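Long-range contacts in protein ACDH-11, isoform b (Caenorhabditis elegans, PDB 4Y9J), which belongs to the acyl-CoA dehydrogenase family of flavoproteins and binds flavin-adenine dinucleotide within a four-chain assembly: residues B[184-192]-B[230-238]; B[200-208]-B[215-223]. All coordinates share one frame; numbering follows the deposited sequence.

Overall arrangement
Both interactions belong to the mixed beta sheet of the middle domain, where strands 231-238 and 206-209 are neighbours, and interaction 2 is nested along the chain inside the loop closed by interaction 1. Their centres lie about 10 Å apart. Interaction 1 pairs parallel strands that no other subunit touches, and its side chains combine two indole-to-aliphatic contacts with the polar ends of Asp-230 and Thr-234. Interaction 2 is an antiparallel hairpin, also largely buried, but it meets other subunits, with a salt bridge from Asp-204 to one of them. Glu-192 of interaction 1 bonds Thr-205 and Lys-221 of interaction 2, and both contacts reach the flavin, from residues 188-191 and from Phe-223.

Interaction 1: residues B[184-192]-B[230-238]; sequences WTSGQWMTE and DVALTLARI. With FAD (flavin-adenine dinucleotide), chain E.
Parallel strands 186-189 and 231-238 of the middle-domain beta sheet meet here, where the end of the first strand meets the flavin. Their backbones interlock through Gly-187 N to Val-231 O (2.8 Å), Leu-233 N to Gly-187 O, and Trp-189 N to Leu-233 O, the last nearly straight at 167°. On one face of the sheet the methyl of Ala-232 sits over the indole of Trp-189, its CB 3.5 Å from CE2; a small residue suits a place against so broad a ring. Beside it Thr-234 OG1 donates to Trp-189 O (2.6 Å), in the carbonyl plane and on a lone pair. With OG1 anti to its own backbone N (chi1 -168°), Thr-234 turns the hydroxyl to that carbonyl.

At the other end Asp-230 lies against the Trp-184 ring, CB 3.5 Å from the centroid of the five-membered ring and the carboxylate only 17° from its plane. Its OD2 takes Thr-185 N at 2.9 Å through the anti lone pair, and also a water that reaches Thr-185 OG1.

From Gln-188 onward the chain reads the flavin edge: FAD N3 donates to Gln-188 O (2.8 Å), Met-190 N and Thr-191 N both donate to FAD O2, and the side-chain hydroxyl of Thr-191 donates through OG1 to FAD N1 (2.8 Å). Two N-H groups on O2 would probably draw electron density toward the pyrimidine end of the flavin.

Interaction 2: residues B[200-208]-B[215-223]; sequences AGGCDTYAV and YRLHGYKWF. With FAD (flavin-adenine dinucleotide), chain E.
Val-208 and Arg-216 face each other in the beta hairpin formed by strands 206-209 and 214-225, joined by two backbone bonds, Val-208 N to Arg-216 O (2.8 Å) and Arg-216 N to Val-208 O. Their side chains run alongside each other, Val-208 CG1 lying over one face of the guanidinium, 3.3 Å from NH2; the branched apolar group suits this flat cation. One hydrogen-bonded pair further along, Tyr-206 and His-218 exchange a second set, each 2.8 Å between N and O. Between them, on the opposite face, Ala-207 CB presses on Leu-217 CD2 at 3.4 Å, tighter than usual, and also meets the Tyr-215 ring.

Toward the flavin the strands part. Gly-219, without a side chain, leaves room for Thr-205 OG1, which lies 3.4 Å from its CA. Lys-221, bent at chi2 (-62°), crosses Thr-205 at about a right angle, and Glu-192 ties the two together, bonding Thr-205 OG1 and forming a salt bridge with Lys-221 NZ. Asp-204 forms a salt bridge with Arg-5 of the third subunit and accepts from Tyr-206 OH. At the end of the segment Phe-223 packs against the isoalloxazine, its CB 3.3 Å from FAD N10.

Interaction 1: residues B[184-192]-B[230-238]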
loop_
_atom_site.group_PDB
_atom_site.type_symbol
_atom_site.label_atom_id
_atom_site.label_comp_id
_atom_site.label_asym_id
_atom_site.label_seq_id
_atom_site.Cartn_x
_atom_site.Cartn_y
_atom_site.Cartn_z
ATOM N N TRP B 184 -18.408 -2.275 27.185
ATOM C CA TRP B 184 -18.908 -2.243 25.823
ATOM C C TRP B 184 -18.925 -0.817 25.254
ATOM O O TRP B 184 -18.899 0.193 26.001
ATOM C CB TRP B 184 -20.344 -2.764 25.752
ATOM C CG TRP B 184 -20.537 -4.253 25.755
ATOM C CD1 TRP B 184 -19.552 -5.232 25.736
ATOM C CD2 TRP B 184 -21.780 -4.964 25.724
ATOM N NE1 TRP B 184 -20.102 -6.444 25.676
ATOM C CE2 TRP B 184 -21.469 -6.334 25.700
ATOM C CE3 TRP B 184 -23.106 -4.585 25.738
ATOM C CZ2 TRP B 184 -22.449 -7.335 25.717
ATOM C CZ3 TRP B 184 -24.083 -5.599 25.728
ATOM C CH2 TRP B 184 -23.744 -6.930 25.715
ATOM N N THR B 185 -19.071 -0.747 23.929
ATOM C CA THR B 185 -19.337 0.491 23.235
ATOM C C THR B 185 -20.549 0.281 22.327
ATOM O O THR B 185 -20.932 -0.855 22.067
ATOM C CB THR B 185 -18.153 0.980 22.378
ATOM O OG1 THR B 185 -17.753 -0.024 21.418
ATOM C CG2 THR B 185 -17.026 1.414 23.257
ATOM N N SER B 186 -21.166 1.388 21.906
ATOM C CA SER B 186 -22.323 1.351 21.038
ATOM C C SER B 186 -22.083 2.102 19.754
ATOM O O SER B 186 -21.346 3.089 19.739
ATOM C CB SER B 186 -23.550 1.933 21.710
ATOM O OG SER B 186 -24.747 1.875 20.911
ATOM N N GLY B 187 -22.813 1.696 18.721
ATOM C CA GLY B 187 -22.981 2.519 17.515
ATOM C C GLY B 187 -24.390 3.053 17.383
ATOM O O GLY B 187 -25.216 2.845 18.272
ATOM N N GLN B 188 -24.627 3.805 16.316
ATOM C CA GLN B 188 -25.860 4.558 16.101
ATOM C C GLN B 188 -26.010 4.495 14.576
ATOM O O GLN B 188 -25.210 5.098 13.861
ATOM C CB GLN B 188 -25.639 6.015 16.588
ATOM C CG GLN B 188 -26.729 7.089 16.218
ATOM C CD GLN B 188 -26.288 8.537 16.492
ATOM O OE1 GLN B 188 -25.135 8.804 16.836
ATOM N NE2 GLN B 188 -27.201 9.503 16.251
ATOM N N TRP B 189 -27.026 3.783 14.084
ATOM C CA TRP B 189 -27.170 3.546 12.614
ATOM C C TRP B 189 -28.462 4.173 12.057
ATOM O O TRP B 189 -29.499 3.532 11.916
ATOM C CB TRP B 189 -27.153 2.061 12.266
ATOM C CG TRP B 189 -25.967 1.268 12.758
ATOM C CD1 TRP B 189 -24.767 1.725 13.200
ATOM C CD2 TRP B 189 -25.901 -0.156 12.845
ATOM N NE1 TRP B 189 -23.956 0.665 13.573
ATOM C CE2 TRP B 189 -24.632 -0.491 13.382
ATOM C CE3 TRP B 189 -26.795 -1.174 12.544
ATOM C CZ2 TRP B 189 -24.240 -1.772 13.578
ATOM C CZ3 TRP B 189 -26.419 -2.452 12.763
ATOM C CH2 TRP B 189 -25.148 -2.745 13.284
ATOM N N MET B 190 -28.371 5.438 11.712
ATOM C CA MET B 190 -29.462 6.213 11.187
ATOM C C MET B 190 -29.436 6.486 9.700
ATOM O O MET B 190 -30.488 6.361 8.977
ATOM C CB MET B 190 -29.534 7.566 11.910
ATOM C CG MET B 190 -30.098 7.413 13.297
ATOM S SD MET B 190 -30.078 8.936 14.303
ATOM C CE MET B 190 -31.166 10.012 13.351
ATOM N N THR B 191 -28.266 6.892 9.247
ATOM C CA THR B 191 -28.057 7.411 7.919
ATOM C C THR B 191 -28.189 6.341 6.870
ATOM O O THR B 191 -27.586 5.263 6.984
ATOM C CB THR B 191 -26.765 8.154 7.792
ATOM O OG1 THR B 191 -26.710 9.222 8.724
ATOM C CG2 THR B 191 -26.573 8.666 6.358
ATOM N N GLU B 192 -28.995 6.632 5.848
ATOM C CA GLU B 192 -29.149 5.713 4.725
ATOM C C GLU B 192 -28.864 6.445 3.396
ATOM O O GLU B 192 -28.724 7.660 3.392
ATOM C CB GLU B 192 -30.509 5.064 4.763
ATOM C CG GLU B 192 -30.767 4.286 6.087
ATOM C CD GLU B 192 -31.827 3.245 6.026
ATOM O OE1 GLU B 192 -32.382 2.940 4.928
ATOM O OE2 GLU B 192 -32.193 2.729 7.134
ATOM N N ASP B 230 -20.111 -3.172 20.378
ATOM C CA ASP B 230 -20.816 -4.360 20.807
ATOM C C ASP B 230 -22.294 -4.341 20.506
ATOM O O ASP B 230 -22.896 -5.401 20.288
ATOM C CB ASP B 230 -20.546 -4.566 22.294
ATOM C CG ASP B 230 -19.066 -4.517 22.583
ATOM O OD1 ASP B 230 -18.456 -5.570 22.352
ATOM O OD2 ASP B 230 -18.515 -3.401 22.925
ATOM N N VAL B 231 -22.898 -3.157 20.558
ATOM C CA VAL B 231 -24.324 -2.963 20.293
ATOM C C VAL B 231 -24.508 -1.721 19.437
ATOM O O VAL B 231 -23.598 -0.915 19.254
ATOM C CB VAL B 231 -25.161 -2.799 21.583
ATOM C CG1 VAL B 231 -25.148 -4.060 22.415
ATOM C CG2 VAL B 231 -24.696 -1.589 22.375
ATOM N N ALA B 232 -25.727 -1.560 18.943
ATOM C CA ALA B 232 -26.099 -0.393 18.198
ATOM C C ALA B 232 -27.570 -0.108 18.356
ATOM O O ALA B 232 -28.368 -0.999 18.523
ATOM C CB ALA B 232 -25.751 -0.570 16.725
ATOM N N LEU B 233 -27.883 1.163 18.290
ATOM C CA LEU B 233 -29.247 1.641 18.183
ATOM C C LEU B 233 -29.497 1.966 16.742
ATOM O O LEU B 233 -28.640 2.593 16.099
ATOM C CB LEU B 233 -29.412 2.858 19.056
ATOM C CG LEU B 233 -29.357 2.553 20.598
ATOM C CD1 LEU B 233 -29.486 3.817 21.419
ATOM C CD2 LEU B 233 -30.565 1.758 20.945
ATOM N N THR B 234 -30.683 1.606 16.246
ATOM C CA THR B 234 -31.047 1.948 14.884
ATOM C C THR B 234 -32.539 2.124 14.722
ATOM O O THR B 234 -33.295 1.831 15.639
ATOM C CB THR B 234 -30.517 0.844 13.903
ATOM O OG1 THR B 234 -30.610 1.276 12.528
ATOM C CG2 THR B 234 -31.196 -0.430 14.117
ATOM N N LEU B 235 -32.950 2.699 13.587
ATOM C CA LEU B 235 -34.363 2.954 13.274
ATOM C C LEU B 235 -34.727 2.050 12.152
ATOM O O LEU B 235 -33.872 1.824 11.298
ATOM C CB LEU B 235 -34.506 4.369 12.762
ATOM C CG LEU B 235 -34.141 5.419 13.803
ATOM C CD1 LEU B 235 -34.227 6.800 13.141
ATOM C CD2 LEU B 235 -35.050 5.380 15.045
ATOM N N ALA B 236 -35.967 1.583 12.141
ATOM C CA ALA B 236 -36.546 0.794 11.072
ATOM C C ALA B 236 -38.052 0.932 11.041
ATOM O O ALA B 236 -38.650 1.378 12.014
ATOM C CB ALA B 236 -36.182 -0.676 11.267
ATOM N N ARG B 237 -38.656 0.518 9.930
ATOM C CA ARG B 237 -40.091 0.515 9.742
ATOM C C ARG B 237 -40.687 -0.839 9.946
ATOM O O ARG B 237 -40.346 -1.796 9.251
ATOM C CB ARG B 237 -40.419 0.943 8.329
ATOM C CG ARG B 237 -39.894 2.320 7.979
ATOM C CD ARG B 237 -40.377 2.810 6.612
ATOM N NE ARG B 237 -39.616 3.996 6.303
ATOM C CZ ARG B 237 -39.887 5.224 6.729
ATOM N NH1 ARG B 237 -41.020 5.480 7.433
ATOM N NH2 ARG B 237 -39.027 6.198 6.439
ATOM N N ILE B 238 -41.630 -0.907 10.887
ATOM C CA ILE B 238 -42.198 -2.155 11.270
ATOM C C ILE B 238 -43.183 -2.510 10.181
ATOM O O ILE B 238 -43.891 -1.629 9.673
ATOM C CB ILE B 238 -42.865 -2.070 12.665
ATOM C CG1 ILE B 238 -41.732 -1.994 13.714
ATOM C CG2 ILE B 238 -43.793 -3.257 12.850
ATOM C CD1 ILE B 238 -42.199 -2.180 15.139
HETATM P PA FAD E . -27.638 15.529 3.102
HETATM O O1A FAD E . -28.807 15.796 4.051
HETATM O O2A FAD E . -27.941 14.800 1.782
HETATM O O5B FAD E . -27.023 16.931 2.586
HETATM C C5B FAD E . -26.559 17.874 3.545
HETATM C C4B FAD E . -26.758 19.242 2.957
HETATM O O4B FAD E . -28.178 19.352 2.719
HETATM C C3B FAD E . -26.318 20.358 3.849
HETATM O O3B FAD E . -26.114 21.617 3.103
HETATM C C2B FAD E . -27.611 20.574 4.613
HETATM O O2B FAD E . -27.651 21.868 5.237
HETATM C C1B FAD E . -28.651 20.447 3.474
HETATM N N9A FAD E . -30.015 20.237 3.997
HETATM C C8A FAD E . -30.542 19.065 4.472
HETATM N N7A FAD E . -31.810 19.283 4.927
HETATM C C5A FAD E . -32.116 20.598 4.695
HETATM C C6A FAD E . -33.277 21.463 4.923
HETATM N N6A FAD E . -34.414 20.947 5.469
HETATM N N1A FAD E . -33.158 22.762 4.553
HETATM C C2A FAD E . -32.030 23.263 4.035
HETATM N N3A FAD E . -30.938 22.538 3.791
HETATM C C4A FAD E . -30.934 21.220 4.097
HETATM N N1 FAD E . -24.525 8.439 10.342
HETATM C C2 FAD E . -24.945 7.419 11.150
HETATM O O2 FAD E . -26.187 7.279 11.298
HETATM N N3 FAD E . -24.159 6.673 11.849
HETATM C C4 FAD E . -22.847 6.719 11.835
HETATM O O4 FAD E . -22.166 5.968 12.497
HETATM C C4X FAD E . -22.281 7.800 10.951
HETATM N N5 FAD E . -20.885 7.825 10.781
HETATM C C5X FAD E . -20.476 8.869 9.906
HETATM C C6 FAD E . -19.061 8.973 9.757
HETATM C C7 FAD E . -18.551 10.019 8.918
HETATM C C7M FAD E . -17.060 10.101 8.838
HETATM C C8 FAD E . -19.489 10.857 8.199
HETATM C C8M FAD E . -18.950 11.959 7.271
HETATM C C9 FAD E . -20.869 10.760 8.335
HETATM C C9A FAD E . -21.403 9.732 9.179
HETATM N N10 FAD E . -22.759 9.593 9.291
HETATM C C10 FAD E . -23.213 8.580 10.172
HETATM C "C1'" FAD E . -23.665 10.360 8.514
HETATM C "C2'" FAD E . -23.989 11.808 8.902
HETATM O "O2'" FAD E . -24.876 11.891 10.000
HETATM C "C3'" FAD E . -24.605 12.497 7.688
HETATM O "O3'" FAD E . -23.570 12.546 6.738
HETATM C "C4'" FAD E . -25.133 13.875 8.042
HETATM O "O4'" FAD E . -26.190 13.804 9.000
HETATM C "C5'" FAD E . -25.581 14.628 6.785
HETATM O "O5'" FAD E . -26.646 13.857 6.092
HETATM P P FAD E . -26.350 13.403 4.521
HETATM O O1P FAD E . -24.990 12.828 4.473
HETATM O O2P FAD E . -27.551 12.619 4.056
HETATM O O3P FAD E . -26.358 14.852 3.759
HETATM O O HOH W 1 -16.204 -2.103 22.475
#

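Interaction 2: residues B[200-208]-B[215-223]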
loop_
_atom_site.group_PDB
_atom_site.type_symbol
_atom_site.label_atom_id
_atom_site.label_comp_id
_atom_site.label_asym_id
_atom_site.label_seq_id
_atom_site.Cartn_x
_atom_site.Cartn_y
_atom_site.Cartn_z
ATOM N N ALA B 200 -36.806 10.634 8.148
ATOM C CA ALA B 200 -38.180 10.352 7.829
ATOM C C ALA B 200 -38.379 9.964 6.391
ATOM O O ALA B 200 -39.168 9.113 6.096
ATOM C CB ALA B 200 -39.064 11.567 8.115
ATOM N N GLY B 201 -37.754 10.696 5.487
ATOM C CA GLY B 201 -37.837 10.406 4.041
ATOM C C GLY B 201 -36.767 9.400 3.592
ATOM O O GLY B 201 -36.943 8.646 2.638
ATOM N N GLY B 202 -35.658 9.379 4.301
ATOM C CA GLY B 202 -34.493 8.569 3.882
ATOM C C GLY B 202 -34.503 7.107 4.293
ATOM O O GLY B 202 -33.884 6.265 3.605
ATOM N N CYS B 203 -35.072 6.805 5.450
ATOM C CA CYS B 203 -34.907 5.469 5.997
ATOM C C CYS B 203 -35.765 4.467 5.248
ATOM O O CYS B 203 -36.984 4.592 5.207
ATOM C CB CYS B 203 -35.242 5.453 7.490
ATOM S SG CYS B 203 -35.096 3.778 8.246
ATOM N N ASP B 204 -35.114 3.435 4.706
ATOM C CA ASP B 204 -35.781 2.318 4.021
ATOM C C ASP B 204 -35.289 0.968 4.621
ATOM O O ASP B 204 -35.047 -0.016 3.855
ATOM C CB ASP B 204 -35.416 2.374 2.535
ATOM C CG ASP B 204 -36.426 1.693 1.671
ATOM O OD1 ASP B 204 -37.659 1.950 1.846
ATOM O OD2 ASP B 204 -36.041 0.923 0.792
ATOM N N THR B 205 -35.207 0.903 5.963
ATOM C CA THR B 205 -35.009 -0.364 6.671
ATOM C C THR B 205 -36.286 -0.829 7.282
ATOM O O THR B 205 -37.031 0.002 7.835
ATOM C CB THR B 205 -33.912 -0.187 7.709
ATOM O OG1 THR B 205 -32.723 0.159 7.009
ATOM C CG2 THR B 205 -33.682 -1.433 8.520
ATOM N N TYR B 206 -36.565 -2.153 7.165
ATOM C CA TYR B 206 -37.823 -2.755 7.531
ATOM C C TYR B 206 -37.564 -3.795 8.597
ATOM O O TYR B 206 -36.484 -4.432 8.616
ATOM C CB TYR B 206 -38.538 -3.374 6.305
ATOM C CG TYR B 206 -38.881 -2.284 5.343
ATOM C CD1 TYR B 206 -37.938 -1.818 4.450
ATOM C CD2 TYR B 206 -40.106 -1.640 5.405
ATOM C CE1 TYR B 206 -38.198 -0.750 3.613
ATOM C CE2 TYR B 206 -40.390 -0.569 4.595
ATOM C CZ TYR B 206 -39.429 -0.109 3.702
ATOM O OH TYR B 206 -39.697 0.917 2.845
ATOM N N ALA B 207 -38.521 -3.927 9.495
ATOM C CA ALA B 207 -38.431 -4.828 10.648
ATOM C C ALA B 207 -39.580 -5.799 10.605
ATOM O O ALA B 207 -40.755 -5.392 10.624
ATOM C CB ALA B 207 -38.486 -4.040 11.945
ATOM N N VAL B 208 -39.251 -7.090 10.558
ATOM C CA VAL B 208 -40.264 -8.097 10.468
ATOM C C VAL B 208 -40.366 -8.832 11.782
ATOM O O VAL B 208 -39.406 -9.394 12.243
ATOM C CB VAL B 208 -39.965 -9.101 9.354
ATOM C CG1 VAL B 208 -40.964 -10.244 9.390
ATOM C CG2 VAL B 208 -40.023 -8.401 7.999
ATOM N N TYR B 215 -37.503 -8.547 16.379
ATOM C CA TYR B 215 -37.706 -8.380 14.957
ATOM C C TYR B 215 -36.392 -8.766 14.196
ATOM O O TYR B 215 -35.266 -8.788 14.757
ATOM C CB TYR B 215 -38.038 -6.906 14.609
ATOM C CG TYR B 215 -39.375 -6.444 15.123
ATOM C CD1 TYR B 215 -39.575 -6.242 16.500
ATOM C CD2 TYR B 215 -40.467 -6.287 14.252
ATOM C CE1 TYR B 215 -40.828 -5.882 16.997
ATOM C CE2 TYR B 215 -41.714 -5.956 14.738
ATOM C CZ TYR B 215 -41.893 -5.762 16.102
ATOM O OH TYR B 215 -43.138 -5.407 16.560
ATOM N N ARG B 216 -36.575 -9.010 12.900
ATOM C CA ARG B 216 -35.521 -9.267 11.886
ATOM C C ARG B 216 -35.449 -7.981 11.096
ATOM O O ARG B 216 -36.481 -7.578 10.575
ATOM C CB ARG B 216 -36.065 -10.304 10.881
ATOM C CG ARG B 216 -35.690 -11.726 11.044
ATOM C CD ARG B 216 -35.974 -12.479 9.731
ATOM N NE ARG B 216 -37.388 -12.722 9.405
ATOM C CZ ARG B 216 -38.042 -12.386 8.276
ATOM N NH1 ARG B 216 -37.505 -11.710 7.272
ATOM N NH2 ARG B 216 -39.294 -12.757 8.141
ATOM N N LEU B 217 -34.275 -7.370 10.983
ATOM C CA LEU B 217 -34.105 -6.154 10.199
ATOM C C LEU B 217 -33.520 -6.429 8.807
ATOM O O LEU B 217 -32.562 -7.205 8.654
ATOM C CB LEU B 217 -33.206 -5.120 10.914
ATOM C CG LEU B 217 -33.593 -4.726 12.329
ATOM C CD1 LEU B 217 -32.682 -3.664 12.910
ATOM C CD2 LEU B 217 -35.090 -4.325 12.432
ATOM N N HIS B 218 -34.045 -5.660 7.847
ATOM C CA HIS B 218 -33.673 -5.730 6.436
ATOM C C HIS B 218 -33.510 -4.315 5.912
ATOM O O HIS B 218 -34.503 -3.542 5.845
ATOM C CB HIS B 218 -34.740 -6.512 5.641
ATOM C CG HIS B 218 -34.781 -7.970 5.973
ATOM N ND1 HIS B 218 -35.582 -8.491 6.978
ATOM C CD2 HIS B 218 -34.147 -9.021 5.423
ATOM C CE1 HIS B 218 -35.396 -9.786 7.062
ATOM N NE2 HIS B 218 -34.534 -10.135 6.130
ATOM N N GLY B 219 -32.306 -3.958 5.583
ATOM C CA GLY B 219 -31.996 -2.584 5.145
ATOM C C GLY B 219 -30.558 -2.382 4.819
ATOM O O GLY B 219 -29.729 -3.351 4.941
ATOM N N TYR B 220 -30.214 -1.143 4.439
ATOM C CA TYR B 220 -28.873 -0.797 4.097
ATOM C C TYR B 220 -28.441 0.428 4.906
ATOM O O TYR B 220 -29.069 1.489 4.751
ATOM C CB TYR B 220 -28.752 -0.513 2.601
ATOM C CG TYR B 220 -27.317 -0.500 2.093
ATOM C CD1 TYR B 220 -26.448 0.569 2.284
ATOM C CD2 TYR B 220 -26.871 -1.545 1.334
ATOM C CE1 TYR B 220 -25.156 0.547 1.768
ATOM C CE2 TYR B 220 -25.573 -1.605 0.878
ATOM C CZ TYR B 220 -24.725 -0.567 1.049
ATOM O OH TYR B 220 -23.441 -0.702 0.564
ATOM N N LYS B 221 -27.458 0.298 5.789
ATOM C CA LYS B 221 -26.998 1.424 6.590
ATOM C C LYS B 221 -25.783 2.022 5.881
ATOM O O LYS B 221 -24.768 1.374 5.663
ATOM C CB LYS B 221 -26.700 0.965 7.994
ATOM C CG LYS B 221 -27.922 0.415 8.675
ATOM C CD LYS B 221 -29.041 1.485 8.823
ATOM C CE LYS B 221 -30.305 0.897 9.393
ATOM N NZ LYS B 221 -31.255 1.988 9.749
ATOM N N TRP B 222 -25.898 3.275 5.497
ATOM C CA TRP B 222 -24.956 3.907 4.568
ATOM C C TRP B 222 -23.711 4.427 5.227
ATOM O O TRP B 222 -22.693 4.505 4.547
ATOM C CB TRP B 222 -25.702 5.021 3.816
ATOM C CG TRP B 222 -24.994 5.841 2.812
ATOM C CD1 TRP B 222 -25.102 7.217 2.711
ATOM C CD2 TRP B 222 -24.284 5.409 1.656
ATOM N NE1 TRP B 222 -24.384 7.672 1.636
ATOM C CE2 TRP B 222 -23.896 6.582 0.943
ATOM C CE3 TRP B 222 -23.958 4.152 1.113
ATOM C CZ2 TRP B 222 -23.156 6.515 -0.236
ATOM C CZ3 TRP B 222 -23.203 4.090 -0.053
ATOM C CH2 TRP B 222 -22.799 5.267 -0.708
ATOM N N PHE B 223 -23.802 4.860 6.487
ATOM C CA PHE B 223 -22.648 5.217 7.306
ATOM C C PHE B 223 -22.868 4.561 8.658
ATOM O O PHE B 223 -23.831 4.937 9.351
ATOM C CB PHE B 223 -22.467 6.725 7.607
ATOM C CG PHE B 223 -21.951 7.545 6.433
ATOM C CD1 PHE B 223 -22.759 7.798 5.322
ATOM C CD2 PHE B 223 -20.632 7.979 6.394
ATOM C CE1 PHE B 223 -22.235 8.547 4.225
ATOM C CE2 PHE B 223 -20.135 8.698 5.299
ATOM C CZ PHE B 223 -20.942 8.963 4.233
HETATM P PA FAD E . -27.638 15.529 3.102
HETATM O O1A FAD E . -28.807 15.796 4.051
HETATM O O2A FAD E . -27.941 14.800 1.782
HETATM O O5B FAD E . -27.023 16.931 2.586
HETATM C C5B FAD E . -26.559 17.874 3.545
HETATM C C4B FAD E . -26.758 19.242 2.957
HETATM O O4B FAD E . -28.178 19.352 2.719
HETATM C C3B FAD E . -26.318 20.358 3.849
HETATM O O3B FAD E . -26.114 21.617 3.103
HETATM C C2B FAD E . -27.611 20.574 4.613
HETATM O O2B FAD E . -27.651 21.868 5.237
HETATM C C1B FAD E . -28.651 20.447 3.474
HETATM N N9A FAD E . -30.015 20.237 3.997
HETATM C C8A FAD E . -30.542 19.065 4.472
HETATM N N7A FAD E . -31.810 19.283 4.927
HETATM C C5A FAD E . -32.116 20.598 4.695
HETATM C C6A FAD E . -33.277 21.463 4.923
HETATM N N6A FAD E . -34.414 20.947 5.469
HETATM N N1A FAD E . -33.158 22.762 4.553
HETATM C C2A FAD E . -32.030 23.263 4.035
HETATM N N3A FAD E . -30.938 22.538 3.791
HETATM C C4A FAD E . -30.934 21.220 4.097
HETATM N N1 FAD E . -24.525 8.439 10.342
HETATM C C2 FAD E . -24.945 7.419 11.150
HETATM O O2 FAD E . -26.187 7.279 11.298
HETATM N N3 FAD E . -24.159 6.673 11.849
HETATM C C4 FAD E . -22.847 6.719 11.835
HETATM O O4 FAD E . -22.166 5.968 12.497
HETATM C C4X FAD E . -22.281 7.800 10.951
HETATM N N5 FAD E . -20.885 7.825 10.781
HETATM C C5X FAD E . -20.476 8.869 9.906
HETATM C C6 FAD E . -19.061 8.973 9.757
HETATM C C7 FAD E . -18.551 10.019 8.918
HETATM C C7M FAD E . -17.060 10.101 8.838
HETATM C C8 FAD E . -19.489 10.857 8.199
HETATM C C8M FAD E . -18.950 11.959 7.271
HETATM C C9 FAD E . -20.869 10.760 8.335
HETATM C C9A FAD E . -21.403 9.732 9.179
HETATM N N10 FAD E . -22.759 9.593 9.291
HETATM C C10 FAD E . -23.213 8.580 10.172
HETATM C "C1'" FAD E . -23.665 10.360 8.514
HETATM C "C2'" FAD E . -23.989 11.808 8.902
HETATM O "O2'" FAD E . -24.876 11.891 10.000
HETATM C "C3'" FAD E . -24.605 12.497 7.688
HETATM O "O3'" FAD E . -23.570 12.546 6.738
HETATM C "C4'" FAD E . -25.133 13.875 8.042
HETATM O "O4'" FAD E . -26.190 13.804 9.000
HETATM C "C5'" FAD E . -25.581 14.628 6.785
HETATM O "O5'" FAD E . -26.646 13.857 6.092
HETATM P P FAD E . -26.350 13.403 4.521
HETATM O O1P FAD E . -24.990 12.828 4.473
HETATM O O2P FAD E . -27.551 12.619 4.056
HETATM O O3P FAD E . -26.358 14.852 3.759
HETATM O O HOH W 2 -32.233 0.667 3.485
#